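Local coordinates for protein N-acetylglucosamine-6-phosphate deacetylase (Mycobacterium smegmatis, PDB 6FV4) that probably removes the acetyl group from N-acetylglucosamine-6-phosphate, as a metal-dependent hydrolase of the NagA family, at residues I302-A306 and G307-V311; H260-P263 and A264-R267; I135-E138 and G139-S143; S320-M324 and E325-R329; E114-L117 and R118-G122. The protein carries 1 engineered substitution. One frame throughout, in Å; residues are numbered along the deposited sequence.

Contact 1. Residues I302-A306 and G307-V311; sequences IDVVA and GVARV
D303 and R310 face each other as a hydrogen-bonded pair, and their backbones exchange two bonds: D303 N gives to R310 O at 2.6 Å, and R310 N returns one to D303 O at 2.9 Å. The next such pair, V305 with V308, repeats the exchange, V305 N to V308 O at 3.0 Å with a nearly straight N-H...O angle of 167°, and V308 N back to V305 O. The carbonyls of D303 and V305 have a further donor each. Two waters lie in the plane of the R310 guanidinium, at its edge, both accepting from NH1; one donates to D303 O and the other to V305 O, so the extended arginine is linked through them to both carbonyls. R310 NE makes a weak bond to D315 O. On the face carrying V304 and A309, I302 CG2 meets A309 CB at 3.7 Å, while V304 CG1 touches G307 CA. In the connecting turn, the backbone N of A306 is bound by D292, which also takes a weak bond from G307 N. Positive phi at A306 and G307 closes the strands through a type I' turn, the tight two-residue link of a classic antiparallel beta hairpin.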
loop_
_atom_site.group_PDB
_atom_site.type_symbol
_atom_site.label_atom_id
_atom_site.label_comp_id
_atom_site.label_asym_id
_atom_site.label_seq_id
_atom_site.Cartn_x
_atom_site.Cartn_y
_atom_site.Cartn_z
ATOM N N ILE B 302 35.001 -12.667 -4.211
ATOM C CA ILE B 302 34.156 -11.491 -4.014
ATOM C C ILE B 302 35.046 -10.273 -3.831
ATOM O O ILE B 302 35.973 -10.295 -3.012
ATOM C CB ILE B 302 33.215 -11.653 -2.804
ATOM C CG1 ILE B 302 32.311 -12.880 -2.966
ATOM C CG2 ILE B 302 32.399 -10.367 -2.589
ATOM C CD1 ILE B 302 31.265 -12.755 -4.052
ATOM N N ASP B 303 34.748 -9.210 -4.573
ATOM C CA ASP B 303 35.467 -7.943 -4.494
ATOM C C ASP B 303 34.598 -6.948 -3.734
ATOM O O ASP B 303 33.504 -6.607 -4.191
ATOM C CB ASP B 303 35.788 -7.425 -5.900
ATOM C CG ASP B 303 36.689 -6.186 -5.902
ATOM O OD1 ASP B 303 37.294 -5.841 -4.859
ATOM O OD2 ASP B 303 36.785 -5.543 -6.972
ATOM N N VAL B 304 35.077 -6.493 -2.579
ATOM C CA VAL B 304 34.358 -5.515 -1.767
ATOM C C VAL B 304 34.963 -4.145 -2.031
ATOM O O VAL B 304 36.154 -3.932 -1.777
ATOM C CB VAL B 304 34.419 -5.861 -0.272
ATOM C CG1 VAL B 304 33.703 -4.783 0.548
ATOM C CG2 VAL B 304 33.809 -7.233 -0.017
ATOM N N VAL B 305 34.140 -3.220 -2.533
ATOM C CA VAL B 305 34.543 -1.849 -2.834
ATOM C C VAL B 305 33.553 -0.908 -2.153
ATOM O O VAL B 305 32.358 -0.922 -2.473
ATOM C CB VAL B 305 34.592 -1.578 -4.347
ATOM C CG1 VAL B 305 34.798 -0.091 -4.618
ATOM C CG2 VAL B 305 35.704 -2.399 -4.998
ATOM N N ALA B 306 34.050 -0.096 -1.217
ATOM C CA ALA B 306 33.218 0.816 -0.434
ATOM C C ALA B 306 32.102 0.068 0.289
ATOM O O ALA B 306 30.989 0.574 0.419
ATOM C CB ALA B 306 32.637 1.933 -1.312
ATOM N N GLY B 307 32.379 -1.157 0.737
ATOM C CA GLY B 307 31.407 -1.964 1.446
ATOM C C GLY B 307 30.374 -2.663 0.588
ATOM O O GLY B 307 29.503 -3.351 1.142
ATOM N N VAL B 308 30.427 -2.513 -0.735
ATOM C CA VAL B 308 29.520 -3.199 -1.651
ATOM C C VAL B 308 30.236 -4.420 -2.212
ATOM O O VAL B 308 31.342 -4.302 -2.755
ATOM C CB VAL B 308 29.064 -2.274 -2.789
ATOM C CG1 VAL B 308 28.161 -3.026 -3.759
ATOM C CG2 VAL B 308 28.361 -1.032 -2.227
ATOM N N ALA B 309 29.609 -5.585 -2.095
ATOM C CA ALA B 309 30.220 -6.835 -2.529
ATOM C C ALA B 309 29.839 -7.139 -3.977
ATOM O O ALA B 309 28.661 -7.063 -4.341
ATOM C CB ALA B 309 29.790 -7.984 -1.613
ATOM N N ARG B 310 30.837 -7.480 -4.800
ATOM C CA ARG B 310 30.610 -7.902 -6.177
ATOM C C ARG B 310 31.451 -9.136 -6.463
ATOM O O ARG B 310 32.523 -9.332 -5.876
ATOM C CB ARG B 310 30.959 -6.802 -7.192
ATOM C CG ARG B 310 29.996 -5.625 -7.209
ATOM C CD ARG B 310 30.554 -4.493 -8.048
ATOM N NE ARG B 310 29.620 -3.374 -8.156
ATOM C CZ ARG B 310 29.601 -2.333 -7.330
ATOM N NH1 ARG B 310 30.471 -2.254 -6.330
ATOM N NH2 ARG B 310 28.710 -1.370 -7.508
ATOM N N VAL B 311 30.968 -9.982 -7.367
ATOM C CA VAL B 311 31.794 -11.111 -7.771
ATOM C C VAL B 311 32.971 -10.568 -8.575
ATOM O O VAL B 311 32.806 -9.687 -9.428
ATOM C CB VAL B 311 30.971 -12.156 -8.540
ATOM C CG1 VAL B 311 29.803 -12.634 -7.687
ATOM C CG2 VAL B 311 30.466 -11.615 -9.849
HETATM O O HOH W 1 32.460 -4.364 -5.467
HETATM O O HOH W 2 30.968 0.095 -5.025
#

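Contact 2. Residues H260-P263 and A264-R267; sequences HVAP and AIYR
A262 O takes two backbone donors from the first turn of helix 263-273: Y266 N at 3.3 Å, lying in the carbonyl plane, and I265 N at 2.9 Å in a weak, bent bond of 126°. A262 thus occupies the N-cap position, and P263, which has no N-H to offer, opens the helix. One residue on, P263 O accepts from R267 N at 3.0 Å. The same carbonyl oxygen also lies in the plane of the Y266 ring, at its edge, and over one face of the R267 guanidinium, whose chain bends back at chi3 (-48°) to bring that group over the turn. Apolar contacts are light: A262 CB meets I265 CG1 at 4.1 Å, and V261 CB approaches I265 CG2. Y266 OH leads outward to Q349. H260, a predicted substrate-binding residue, bonds D257 through ND1, while its carbonyl O accepts from N228 of the same chain and from R235 of the second subunit. Chemically, then, backbone bonds start the helix, whereas the charged side chain of R267 divides between H334 O of its own chain and a salt bridge from NE to E246 of the second subunit, probably offsetting that carboxylate at the dimer interface.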
loop_
_atom_site.group_PDB
_atom_site.type_symbol
_atom_site.label_atom_id
_atom_site.label_comp_id
_atom_site.label_asym_id
_atom_site.label_seq_id
_atom_site.Cartn_x
_atom_site.Cartn_y
_atom_site.Cartn_z
ATOM N N HIS B 260 17.608 -2.568 -2.087
ATOM C CA HIS B 260 16.713 -3.618 -2.549
ATOM C C HIS B 260 15.319 -3.091 -2.852
ATOM O O HIS B 260 14.661 -3.594 -3.770
ATOM C CB HIS B 260 16.668 -4.742 -1.512
ATOM C CG HIS B 260 17.838 -5.663 -1.603
ATOM N ND1 HIS B 260 19.081 -5.338 -1.100
ATOM C CD2 HIS B 260 17.971 -6.879 -2.180
ATOM C CE1 HIS B 260 19.927 -6.317 -1.360
ATOM N NE2 HIS B 260 19.278 -7.266 -2.010
ATOM N N VAL B 261 14.848 -2.103 -2.089
ATOM C CA VAL B 261 13.570 -1.454 -2.350
ATOM C C VAL B 261 13.755 0.032 -2.078
ATOM O O VAL B 261 14.533 0.424 -1.201
ATOM C CB VAL B 261 12.407 -2.037 -1.481
ATOM C CG1 VAL B 261 12.231 -3.530 -1.706
ATOM C CG2 VAL B 261 12.631 -1.774 0.002
ATOM N N ALA B 262 13.033 0.867 -2.832
ATOM C CA ALA B 262 13.112 2.302 -2.604
ATOM C C ALA B 262 12.580 2.637 -1.210
ATOM O O ALA B 262 11.639 1.992 -0.739
ATOM C CB ALA B 262 12.312 3.063 -3.669
ATOM N N PRO B 263 13.177 3.605 -0.510
ATOM C CA PRO B 263 12.634 4.004 0.808
ATOM C C PRO B 263 11.134 4.281 0.807
ATOM O O PRO B 263 10.459 3.976 1.799
ATOM C CB PRO B 263 13.436 5.268 1.135
ATOM C CG PRO B 263 14.779 5.016 0.450
ATOM C CD PRO B 263 14.453 4.276 -0.821
ATOM N N ALA B 264 10.591 4.852 -0.277
ATOM C CA ALA B 264 9.155 5.151 -0.316
ATOM C C ALA B 264 8.315 3.881 -0.434
ATOM O O ALA B 264 7.155 3.861 0.000
ATOM C CB ALA B 264 8.836 6.110 -1.466
ATOM N N ILE B 265 8.875 2.815 -1.001
ATOM C CA ILE B 265 8.192 1.524 -0.980
ATOM C C ILE B 265 8.091 1.003 0.446
ATOM O O ILE B 265 7.054 0.458 0.846
ATOM C CB ILE B 265 8.901 0.507 -1.889
ATOM C CG1 ILE B 265 8.854 0.963 -3.351
ATOM C CG2 ILE B 265 8.245 -0.862 -1.766
ATOM C CD1 ILE B 265 7.453 0.944 -3.944
ATOM N N TYR B 266 9.161 1.163 1.235
ATOM C CA TYR B 266 9.123 0.748 2.637
ATOM C C TYR B 266 8.083 1.552 3.420
ATOM O O TYR B 266 7.393 1.012 4.299
ATOM C CB TYR B 266 10.511 0.905 3.261
ATOM C CG TYR B 266 10.497 1.053 4.766
ATOM C CD1 TYR B 266 10.276 -0.055 5.590
ATOM C CD2 TYR B 266 10.710 2.288 5.367
ATOM C CE1 TYR B 266 10.248 0.078 6.975
ATOM C CE2 TYR B 266 10.686 2.433 6.747
ATOM C CZ TYR B 266 10.461 1.319 7.547
ATOM O OH TYR B 266 10.436 1.442 8.917
ATOM N N ARG B 267 7.979 2.849 3.131
ATOM C CA ARG B 267 6.945 3.687 3.746
ATOM C C ARG B 267 5.550 3.256 3.313
ATOM O O ARG B 267 4.635 3.157 4.138
ATOM C CB ARG B 267 7.170 5.157 3.371
ATOM C CG ARG B 267 7.922 5.973 4.381
ATOM C CD ARG B 267 7.726 7.492 4.149
ATOM N NE ARG B 267 7.928 7.907 2.753
ATOM C CZ ARG B 267 9.114 8.123 2.188
ATOM N NH1 ARG B 267 10.235 7.943 2.882
ATOM N NH2 ARG B 267 9.187 8.511 0.918
#

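Contact 3. Residues I135-E138 and G139-S143; sequences IHLE and GPWLS. With CD (cadmium ion), chain J; ZN (zinc ion), chain H.
L137 meets the loop that follows it at two points: its CB lies 3.5 Å from G139 O, and its CD1 reaches W141 CZ3 at 4.4 Å, a loose apolar touch. The indole itself is packed from within the loop, where P140 CD, of a proline preceded by a cis peptide bond, sits over the centre of one face. E138, the next residue on the strand, goes the other way. Its CG stands anti to the backbone N (chi1 -171°) and the chain stays extended beyond it, carrying the carboxylate to two metals. OE1 binds the zinc ion at 2.1 Å and OE2 the cadmium ion at 2.4 Å, making the group a bridge with one oxygen for each metal. H72 and H74 complete the protein ligands of zinc; H150, H204 and H225 join E138 on cadmium, which also holds a water at 2.6 Å. At the backbone of the same glutamate, L142 CD1 lies 3.6 Å from E138 O. The chain turns away through G139, whose N makes a weak bond to L137 O at 3.2 Å and whose backbone angles would run a CB into E138 O. An inverse gamma turn centred on W141 follows. Around the site, L137 touches both V120 of helix 113-129 and V166 of helix 160-170, W141 rests on the latter helix as well, and H136, held by S107 and T178, ties the strand to its two parallel neighbours, 104-109 and 174-179.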
loop_
_atom_site.group_PDB
_atom_site.type_symbol
_atom_site.label_atom_id
_atom_site.label_comp_id
_atom_site.label_asym_id
_atom_site.label_seq_id
_atom_site.Cartn_x
_atom_site.Cartn_y
_atom_site.Cartn_z
ATOM N N ILE B 135 16.745 -22.288 11.715
ATOM C CA ILE B 135 17.157 -22.440 10.324
ATOM C C ILE B 135 16.010 -22.010 9.425
ATOM O O ILE B 135 14.840 -22.291 9.710
ATOM C CB ILE B 135 17.568 -23.892 9.992
ATOM C CG1 ILE B 135 18.676 -24.375 10.935
ATOM C CG2 ILE B 135 18.004 -23.987 8.514
ATOM C CD1 ILE B 135 18.933 -25.935 10.873
ATOM N N HIS B 136 16.351 -21.343 8.333
ATOM C CA HIS B 136 15.405 -20.950 7.307
ATOM C C HIS B 136 15.846 -21.586 6.000
ATOM O O HIS B 136 16.983 -21.377 5.559
ATOM C CB HIS B 136 15.362 -19.425 7.200
ATOM C CG HIS B 136 14.697 -18.902 5.965
ATOM N ND1 HIS B 136 15.097 -17.730 5.360
ATOM C CD2 HIS B 136 13.638 -19.351 5.246
ATOM C CE1 HIS B 136 14.337 -17.492 4.307
ATOM N NE2 HIS B 136 13.433 -18.449 4.222
ATOM N N LEU B 137 14.965 -22.368 5.385
ATOM C CA LEU B 137 15.256 -22.950 4.076
ATOM C C LEU B 137 14.679 -22.028 3.013
ATOM O O LEU B 137 13.477 -22.066 2.726
ATOM C CB LEU B 137 14.677 -24.352 3.958
ATOM C CG LEU B 137 15.045 -25.290 5.114
ATOM C CD1 LEU B 137 14.366 -26.625 4.898
ATOM C CD2 LEU B 137 16.545 -25.435 5.211
ATOM N N GLU B 138 15.537 -21.185 2.438
ATOM C CA GLU B 138 15.150 -20.346 1.299
ATOM C C GLU B 138 15.477 -21.094 0.009
ATOM O O GLU B 138 16.426 -20.788 -0.717
ATOM C CB GLU B 138 15.842 -18.998 1.348
ATOM C CG GLU B 138 15.262 -18.048 0.275
ATOM C CD GLU B 138 15.865 -16.684 0.306
ATOM O OE1 GLU B 138 17.032 -16.588 0.689
ATOM O OE2 GLU B 138 15.171 -15.714 -0.064
ATOM N N GLY B 139 14.656 -22.106 -0.257
ATOM C CA GLY B 139 14.930 -23.065 -1.298
ATOM C C GLY B 139 14.923 -24.463 -0.706
ATOM O O GLY B 139 15.094 -24.646 0.503
ATOM N N PRO B 140 14.754 -25.482 -1.548
ATOM C CA PRO B 140 14.769 -25.465 -3.015
ATOM C C PRO B 140 13.400 -25.383 -3.690
ATOM O O PRO B 140 13.325 -25.447 -4.917
ATOM C CB PRO B 140 15.411 -26.815 -3.342
ATOM C CG PRO B 140 14.830 -27.707 -2.290
ATOM C CD PRO B 140 14.686 -26.865 -1.033
ATOM N N TRP B 141 12.331 -25.256 -2.916
ATOM C CA TRP B 141 10.984 -25.316 -3.481
ATOM C C TRP B 141 10.500 -23.945 -3.945
ATOM O O TRP B 141 9.403 -23.459 -3.623
ATOM C CB TRP B 141 10.068 -25.960 -2.457
ATOM C CG TRP B 141 10.697 -27.267 -2.042
ATOM C CD1 TRP B 141 11.006 -28.310 -2.861
ATOM C CD2 TRP B 141 11.137 -27.645 -0.731
ATOM N NE1 TRP B 141 11.585 -29.327 -2.145
ATOM C CE2 TRP B 141 11.680 -28.948 -0.833
ATOM C CE3 TRP B 141 11.118 -27.019 0.520
ATOM C CZ2 TRP B 141 12.203 -29.626 0.260
ATOM C CZ3 TRP B 141 11.629 -27.686 1.604
ATOM C CH2 TRP B 141 12.168 -28.991 1.472
ATOM N N LEU B 142 11.362 -23.329 -4.747
ATOM C CA LEU B 142 11.196 -21.996 -5.309
ATOM C C LEU B 142 10.916 -22.077 -6.806
ATOM O O LEU B 142 11.041 -23.132 -7.438
ATOM C CB LEU B 142 12.446 -21.152 -5.051
ATOM C CG LEU B 142 13.007 -21.183 -3.631
ATOM C CD1 LEU B 142 14.190 -20.245 -3.509
ATOM C CD2 LEU B 142 11.927 -20.840 -2.603
ATOM N N SER B 143 10.518 -20.938 -7.376
ATOM C CA SER B 143 10.223 -20.889 -8.803
ATOM C C SER B 143 10.292 -19.473 -9.354
ATOM O O SER B 143 9.274 -18.924 -9.781
ATOM C CB SER B 143 8.839 -21.474 -9.085
ATOM O OG SER B 143 8.725 -21.844 -10.449
HETATM CD CD CD J . 16.351 -14.482 -1.785
HETATM ZN ZN ZN H . 18.015 -14.894 1.364
HETATM O O HOH W 3 17.184 -12.818 -3.590
#

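Contact 4. Residues S320-M324 and E325-R329; sequences STATM and EQVFR
T323 and Q326 make the polar half of this contact, a capping box at the start of helix 324-334. Q326 OE1 is gripped by two donors: T323 OG1 at 3.1 Å, lying in the amide plane on a lone pair, and T323 N at 3.3 Å, coming from above that plane. The threonine hydroxyl in turn receives a weak bond from Q326 N. Chi1 of T323, 62°, sets OG1 between its backbone N and carbonyl carbon, where it can serve both Q326 OE1 and the helix N-H. Backbone bonds continue the turn, with V327 N giving to T323 O at 3.1 Å and F328 N to M324 O at 2.9 Å, while Q326 N adds a weak bond to T323 O.

Apolar contacts come from V327. Its CG1 meets A322 CB at 3.8 Å, and its CG2 is pressed against M324 O and lies 3.9 Å from M324 SD, the methionine chain being folded at chi2 and chi3. M324 also packs on F68 and D70 of strand 63-76, and F328 on F68 and helix 339-357.

Charge pairing is confined to the helix, where R329 NH1 forms a weak salt bridge with E325 OE1 at 3.4 Å; E325 OE2 has a stronger partner in H99. Before the helix, S320 OG accepts from A322 N, and T321 OG1 bonds G307 O. An ST turn running into a capping box is thus how the predicted substrate-binding segment ending at G319 passes into a helix.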
loop_
_atom_site.group_PDB
_atom_site.type_symbol
_atom_site.label_atom_id
_atom_site.label_comp_id
_atom_site.label_asym_id
_atom_site.label_seq_id
_atom_site.Cartn_x
_atom_site.Cartn_y
_atom_site.Cartn_z
ATOM N N SER B 320 22.935 -8.505 -0.416
ATOM C CA SER B 320 22.958 -7.541 0.674
ATOM C C SER B 320 24.226 -7.650 1.509
ATOM O O SER B 320 24.694 -8.752 1.820
ATOM C CB SER B 320 21.750 -7.762 1.585
ATOM O OG SER B 320 21.922 -6.987 2.755
ATOM N N THR B 321 24.774 -6.504 1.908
ATOM C CA THR B 321 25.813 -6.487 2.933
ATOM C C THR B 321 25.349 -5.667 4.124
ATOM O O THR B 321 26.129 -4.967 4.772
ATOM C CB THR B 321 27.161 -5.978 2.411
ATOM O OG1 THR B 321 26.989 -4.793 1.639
ATOM C CG2 THR B 321 27.856 -7.034 1.554
ATOM N N ALA B 322 24.058 -5.759 4.419
ATOM C CA ALA B 322 23.445 -4.976 5.481
ATOM C C ALA B 322 23.579 -5.694 6.812
ATOM O O ALA B 322 23.574 -6.924 6.872
ATOM C CB ALA B 322 21.964 -4.729 5.189
ATOM N N THR B 323 23.707 -4.914 7.879
ATOM C CA THR B 323 23.556 -5.406 9.243
ATOM C C THR B 323 22.267 -4.847 9.824
ATOM O O THR B 323 21.738 -3.834 9.353
ATOM C CB THR B 323 24.733 -4.989 10.135
ATOM O OG1 THR B 323 24.786 -3.558 10.203
ATOM C CG2 THR B 323 26.037 -5.505 9.577
ATOM N N MET B 324 21.761 -5.509 10.863
ATOM C CA MET B 324 20.528 -5.018 11.471
ATOM C C MET B 324 20.690 -3.596 11.976
ATOM O O MET B 324 19.725 -2.828 11.946
ATOM C CB MET B 324 20.069 -5.929 12.603
ATOM C CG MET B 324 19.381 -7.195 12.131
ATOM S SD MET B 324 17.924 -7.073 11.077
ATOM C CE MET B 324 16.588 -6.916 12.281
ATOM N N GLU B 325 21.895 -3.235 12.434
ATOM C CA GLU B 325 22.191 -1.859 12.819
ATOM C C GLU B 325 21.927 -0.882 11.672
ATOM O O GLU B 325 21.387 0.210 11.885
ATOM C CB GLU B 325 23.652 -1.766 13.275
ATOM C CG GLU B 325 24.176 -0.351 13.412
ATOM C CD GLU B 325 25.605 -0.307 13.890
ATOM O OE1 GLU B 325 26.113 0.793 14.176
ATOM O OE2 GLU B 325 26.220 -1.379 14.000
ATOM N N GLN B 326 22.314 -1.251 10.445
ATOM C CA GLN B 326 22.113 -0.348 9.316
ATOM C C GLN B 326 20.645 -0.273 8.916
ATOM O O GLN B 326 20.134 0.814 8.626
ATOM C CB GLN B 326 22.966 -0.783 8.120
ATOM C CG GLN B 326 24.454 -0.493 8.278
ATOM C CD GLN B 326 25.308 -1.250 7.272
ATOM O OE1 GLN B 326 25.733 -2.371 7.535
ATOM N NE2 GLN B 326 25.580 -0.632 6.123
ATOM N N VAL B 327 19.944 -1.406 8.880
ATOM C CA VAL B 327 18.550 -1.348 8.448
ATOM C C VAL B 327 17.691 -0.646 9.496
ATOM O O VAL B 327 16.757 0.094 9.147
ATOM C CB VAL B 327 18.005 -2.744 8.108
ATOM C CG1 VAL B 327 18.890 -3.418 7.048
ATOM C CG2 VAL B 327 17.892 -3.590 9.342
ATOM N N PHE B 328 18.000 -0.846 10.785
ATOM C CA PHE B 328 17.307 -0.120 11.848
ATOM C C PHE B 328 17.437 1.390 11.649
ATOM O O PHE B 328 16.443 2.127 11.703
ATOM C CB PHE B 328 17.874 -0.528 13.210
ATOM C CG PHE B 328 17.170 0.112 14.397
ATOM C CD1 PHE B 328 16.013 -0.445 14.921
ATOM C CD2 PHE B 328 17.680 1.256 14.993
ATOM C CE1 PHE B 328 15.370 0.133 16.032
ATOM C CE2 PHE B 328 17.039 1.842 16.089
ATOM C CZ PHE B 328 15.883 1.277 16.605
ATOM N N ARG B 329 18.664 1.862 11.437
ATOM C CA ARG B 329 18.914 3.291 11.281
ATOM C C ARG B 329 18.260 3.827 10.012
ATOM O O ARG B 329 17.712 4.934 10.014
ATOM C CB ARG B 329 20.425 3.530 11.289
ATOM C CG ARG B 329 20.892 4.965 11.227
ATOM C CD ARG B 329 22.410 5.069 11.503
ATOM N NE ARG B 329 23.195 4.011 10.858
ATOM C CZ ARG B 329 23.891 3.070 11.502
ATOM N NH1 ARG B 329 23.920 3.035 12.832
ATOM N NH2 ARG B 329 24.565 2.157 10.811
#

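Contact 5. Residues E114-L117 and R118-G122; sequences EDLL and RQVSG
D115 and R118 lie side by side on the exposed flank of helix 113-129, pointing the same way. Their link is a salt bridge in which R118 NH2 gives a weak bond to D115 OD1 at 3.3 Å; the carboxylate and guanidinium planes stand 81° apart, so the two groups do not share a flat, two-pronged pairing. R118 reaches back by bending at chi3 (59°), which carries its guanidinium over the preceding turn. On the inner flank L116 and V120 also run side by side, L116 CD1 meeting V120 CG2 at 3.9 Å. Q119 lays its CG against D115 O at 3.2 Å.

These pairs are spaced by the regular helix, whose backbone bonds join each residue from E114 to L117 with the one four places on, V120 N reaching L116 O at 2.9 Å, for example. The helix is the crossover of a beta-alpha-beta unit, between parallel strands 104-109 and 134-138, as in the (beta/alpha)8, TIM-like barrel of the amidohydrolase superfamily.

Outward from there, L116 packs on L137 of strand 134-138, and V120 and Q119 on L108 of strand 104-109, so the buried side of the helix lies against both strands it joins. L116 further touches P140 and, with L117, helix 160-170, where V166 and A169 cover them. S121 rests on A169 too.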
loop_
_atom_site.group_PDB
_atom_site.type_symbol
_atom_site.label_atom_id
_atom_site.label_comp_id
_atom_site.label_asym_id
_atom_site.label_seq_id
_atom_site.Cartn_x
_atom_site.Cartn_y
_atom_site.Cartn_z
ATOM N N GLU B 114 21.014 -34.151 -1.053
ATOM C CA GLU B 114 22.028 -34.636 -0.122
ATOM C C GLU B 114 22.768 -33.475 0.542
ATOM O O GLU B 114 23.006 -33.492 1.758
ATOM C CB GLU B 114 22.997 -35.579 -0.858
ATOM C CG GLU B 114 23.610 -35.017 -2.176
ATOM C CD GLU B 114 22.591 -34.736 -3.309
ATOM O OE1 GLU B 114 21.662 -35.551 -3.511
ATOM O OE2 GLU B 114 22.713 -33.687 -3.989
ATOM N N ASP B 115 23.130 -32.451 -0.231
ATOM C CA ASP B 115 23.755 -31.283 0.378
ATOM C C ASP B 115 22.803 -30.565 1.331
ATOM O O ASP B 115 23.242 -30.061 2.369
ATOM C CB ASP B 115 24.261 -30.334 -0.701
ATOM C CG ASP B 115 25.604 -30.767 -1.249
ATOM O OD1 ASP B 115 26.249 -31.625 -0.600
ATOM O OD2 ASP B 115 26.010 -30.261 -2.319
ATOM N N LEU B 116 21.503 -30.556 1.028
ATOM C CA LEU B 116 20.536 -29.943 1.937
ATOM C C LEU B 116 20.543 -30.641 3.287
ATOM O O LEU B 116 20.588 -29.987 4.337
ATOM C CB LEU B 116 19.137 -29.976 1.320
ATOM C CG LEU B 116 17.965 -29.430 2.131
ATOM C CD1 LEU B 116 18.294 -28.042 2.643
ATOM C CD2 LEU B 116 16.731 -29.368 1.248
ATOM N N LEU B 117 20.536 -31.979 3.277
ATOM C CA LEU B 117 20.486 -32.730 4.528
ATOM C C LEU B 117 21.737 -32.506 5.366
ATOM O O LEU B 117 21.649 -32.362 6.593
ATOM C CB LEU B 117 20.288 -34.218 4.239
ATOM C CG LEU B 117 18.863 -34.601 3.852
ATOM C CD1 LEU B 117 18.807 -36.048 3.343
ATOM C CD2 LEU B 117 17.926 -34.413 5.031
ATOM N N ARG B 118 22.912 -32.474 4.729
ATOM C CA ARG B 118 24.150 -32.205 5.458
ATOM C C ARG B 118 24.137 -30.805 6.072
ATOM O O ARG B 118 24.494 -30.622 7.244
ATOM C CB ARG B 118 25.352 -32.375 4.523
ATOM C CG ARG B 118 26.646 -31.697 5.006
ATOM C CD ARG B 118 27.755 -31.686 3.937
ATOM N NE ARG B 118 27.362 -30.991 2.711
ATOM C CZ ARG B 118 27.436 -29.674 2.537
ATOM N NH1 ARG B 118 27.897 -28.891 3.511
ATOM N NH2 ARG B 118 27.039 -29.130 1.393
ATOM N N GLN B 119 23.725 -29.801 5.290
ATOM C CA GLN B 119 23.689 -28.433 5.798
ATOM C C GLN B 119 22.725 -28.312 6.971
ATOM O O GLN B 119 23.062 -27.732 8.008
ATOM C CB GLN B 119 23.302 -27.473 4.674
ATOM C CG GLN B 119 24.347 -27.358 3.585
ATOM C CD GLN B 119 23.827 -26.620 2.360
ATOM O OE1 GLN B 119 22.695 -26.154 2.344
ATOM N NE2 GLN B 119 24.657 -26.508 1.331
ATOM N N VAL B 120 21.518 -28.866 6.824
ATOM C CA VAL B 120 20.538 -28.817 7.906
ATOM C C VAL B 120 21.075 -29.520 9.147
ATOM O O VAL B 120 21.029 -28.969 10.255
ATOM C CB VAL B 120 19.198 -29.411 7.440
ATOM C CG1 VAL B 120 18.300 -29.737 8.631
ATOM C CG2 VAL B 120 18.482 -28.417 6.513
ATOM N N SER B 121 21.619 -30.736 8.976
ATOM C CA SER B 121 22.187 -31.471 10.105
ATOM C C SER B 121 23.259 -30.661 10.823
ATOM O O SER B 121 23.260 -30.569 12.056
ATOM C CB SER B 121 22.779 -32.808 9.633
ATOM O OG SER B 121 21.763 -33.736 9.320
ATOM N N GLY B 122 24.187 -30.069 10.065
ATOM C CA GLY B 122 25.248 -29.285 10.683
ATOM C C GLY B 122 24.768 -28.003 11.348
ATOM O O GLY B 122 25.287 -27.605 12.400
#

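In the fold
Following the chain from the N terminus, contact 5 comes first, inside helix 113-129, and contact 3 next, where strand 134-138, which carries the metal-bridging glutamate, runs into the following loop. These two pack directly, I135 CD1 of contact 3 lying against V120 O of contact 5. Contact 2 starts helix 263-273 beside the predicted substrate site and the subunit interface. Contact 1 then closes the hairpin 300-305/308-311, and contact 4 begins helix 324-334. A309 of contact 1 packs on T321 of contact 4, while H260 of contact 2 packs on S320. None nest or cross; all follow in series, and contacts 2 and 5 lie on opposite sides of the chain's centre.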